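Local atomic coordinates of putative ABC transporter, periplasmic binding protein, amino acid (Neisseria gonorrhoeae, PDB entry 2YJP), a protein that binds L-cysteine and probably delivers it, as a periplasmic solute receptor, to an ABC-type importer. Residues V135-Y141 and I239-K245. The protein carries 1 engineered substitution. Numbering follows the deposited sequence.
Sequences VDFADPY and IAPAVQK
Tyr141 overlaps Ile239 and Pro241. One face of its ring lies over the carbonyl oxygen of Ile239, and CG2 of Ile239 touches Tyr141 CZ at 3.6 Å. Pro241 CD meets the ring at its edge, in plane, 3.8 Å from Tyr141 CD1. With chi1 at 58°, CG stands between the backbone N and the carbonyl carbon, which brings the ring face to Ile239 O and its edge to Pro241. The same residue also bonds through its main chain, Tyr141 N to Ile239 O at 2.9 Å. Its hydroxyl takes a hydrogen bond from a water that also donates to Ala240 O, and it is hydrogen-bonded to Asp81 as well.

Residues 135-137 pair antiparallel with 242-244, within a mixed sheet of this two-lobed family 3 solute-binding protein. Asp136 and Val243 form a hydrogen-bonded pair, with Val243 N to Asp136 O at 2.7 Å. Ala138 N donates to Pro241 O at 2.9 Å. Phe137 CD1 packs on the methyls of Ala240 and Ala242, and Val135 CG2 sits over one face of the phenyl ring, near its rim.

Beside Asp136, the exposed Lys245 chain crosses the carboxylate. Its NZ is 4.0 Å from Asp136 OD1, a long salt bridge, whereas OD2 accepts from Gly246 N. The side chain of Ile239 comes about 4 Å from the bound cysteine. The join rests mainly on backbone hydrogen bonds and small apolar groups; the long, peripheral charge pair probably adds little.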
# COMPACT_ATOMS: atom_id res chain seq x y z
N VAL A 135 1.74 -16.01 -1.51
CA VAL A 135 1.31 -15.70 -0.13
C VAL A 135 -0.24 -15.87 0.06
O VAL A 135 -0.99 -15.96 -0.92
CB VAL A 135 1.73 -14.23 0.32
CG1 VAL A 135 3.29 -13.93 0.08
CG2 VAL A 135 0.80 -13.13 -0.33
N ASP A 136 -0.73 -15.90 1.30
CA ASP A 136 -2.18 -15.93 1.45
C ASP A 136 -2.72 -14.57 1.89
O ASP A 136 -2.28 -13.99 2.91
CB ASP A 136 -2.67 -17.02 2.40
CG ASP A 136 -2.51 -18.46 1.84
OD1 ASP A 136 -2.83 -18.74 0.65
OD2 ASP A 136 -2.13 -19.35 2.64
N PHE A 137 -3.71 -14.09 1.13
CA PHE A 137 -4.37 -12.82 1.42
C PHE A 137 -5.60 -13.02 2.28
O PHE A 137 -6.46 -13.86 1.96
CB PHE A 137 -4.79 -12.15 0.13
CG PHE A 137 -3.63 -11.53 -0.62
CD1 PHE A 137 -3.11 -10.27 -0.24
CD2 PHE A 137 -3.07 -12.20 -1.73
CE1 PHE A 137 -2.05 -9.70 -0.97
CE2 PHE A 137 -2.02 -11.63 -2.44
CZ PHE A 137 -1.50 -10.39 -2.08
N ALA A 138 -5.68 -12.27 3.39
CA ALA A 138 -6.94 -12.19 4.16
C ALA A 138 -7.96 -11.32 3.47
O ALA A 138 -7.68 -10.75 2.44
CB ALA A 138 -6.67 -11.67 5.55
N ASP A 139 -9.14 -11.19 4.05
CA ASP A 139 -10.15 -10.26 3.60
C ASP A 139 -9.62 -8.89 3.34
O ASP A 139 -9.00 -8.32 4.23
CB ASP A 139 -11.20 -10.06 4.69
CG ASP A 139 -12.15 -11.20 4.79
OD1 ASP A 139 -11.96 -12.23 4.09
OD2 ASP A 139 -13.10 -11.06 5.60
N PRO A 140 -9.98 -8.32 2.17
CA PRO A 140 -9.56 -6.96 1.79
C PRO A 140 -10.15 -5.92 2.71
O PRO A 140 -11.28 -6.12 3.23
CB PRO A 140 -10.09 -6.77 0.38
CG PRO A 140 -10.97 -7.93 0.08
CD PRO A 140 -10.89 -8.95 1.21
N TYR A 141 -9.39 -4.84 2.92
CA TYR A 141 -9.89 -3.68 3.64
C TYR A 141 -10.03 -2.41 2.79
O TYR A 141 -10.77 -1.50 3.17
CB TYR A 141 -9.08 -3.41 4.91
CG TYR A 141 -7.63 -3.19 4.70
CD1 TYR A 141 -6.76 -4.27 4.74
CD2 TYR A 141 -7.09 -1.91 4.48
CE1 TYR A 141 -5.42 -4.11 4.57
CE2 TYR A 141 -5.70 -1.73 4.33
CZ TYR A 141 -4.88 -2.85 4.35
OH TYR A 141 -3.50 -2.75 4.20
N ILE A 239 -6.90 -4.19 -1.77
CA ILE A 239 -5.76 -4.19 -0.89
C ILE A 239 -6.11 -5.00 0.39
O ILE A 239 -7.19 -4.86 0.96
CB ILE A 239 -5.35 -2.74 -0.53
CG1 ILE A 239 -4.59 -2.17 -1.73
CG2 ILE A 239 -4.51 -2.72 0.73
CD1 ILE A 239 -4.34 -0.69 -1.62
N ALA A 240 -5.20 -5.87 0.82
CA ALA A 240 -5.56 -6.90 1.82
C ALA A 240 -4.35 -7.20 2.62
O ALA A 240 -3.28 -6.99 2.13
CB ALA A 240 -6.04 -8.17 1.12
N PRO A 241 -4.51 -7.70 3.87
CA PRO A 241 -3.35 -8.19 4.63
C PRO A 241 -2.85 -9.48 4.00
O PRO A 241 -3.61 -10.17 3.31
CB PRO A 241 -3.92 -8.52 6.00
CG PRO A 241 -5.36 -7.90 6.04
CD PRO A 241 -5.78 -7.90 4.59
N ALA A 242 -1.59 -9.84 4.24
CA ALA A 242 -1.08 -11.12 3.72
C ALA A 242 -0.28 -11.87 4.77
O ALA A 242 0.50 -11.25 5.50
CB ALA A 242 -0.25 -10.91 2.47
N VAL A 243 -0.50 -13.20 4.84
CA VAL A 243 0.28 -14.06 5.73
C VAL A 243 1.06 -15.03 4.86
O VAL A 243 0.79 -15.12 3.66
CB VAL A 243 -0.59 -14.84 6.72
CG1 VAL A 243 -1.32 -13.89 7.64
CG2 VAL A 243 -1.57 -15.79 5.97
N GLN A 244 2.02 -15.73 5.47
CA GLN A 244 2.78 -16.80 4.81
C GLN A 244 1.82 -17.80 4.20
O GLN A 244 0.82 -18.16 4.83
CB GLN A 244 3.67 -17.52 5.81
CG GLN A 244 4.72 -18.44 5.24
CD GLN A 244 5.63 -19.03 6.35
OE1 GLN A 244 5.21 -19.94 7.04
NE2 GLN A 244 6.85 -18.50 6.51
N LYS A 245 2.16 -18.27 2.99
CA LYS A 245 1.41 -19.27 2.27
C LYS A 245 1.23 -20.50 3.12
O LYS A 245 2.20 -21.03 3.62
CB LYS A 245 2.18 -19.66 0.99
CG LYS A 245 1.41 -20.65 0.11
CD LYS A 245 0.27 -19.88 -0.54
CE LYS A 245 -0.01 -20.34 -1.92
NZ LYS A 245 -1.28 -20.96 -2.27
O HOH W 1 -1.92 -4.61 2.98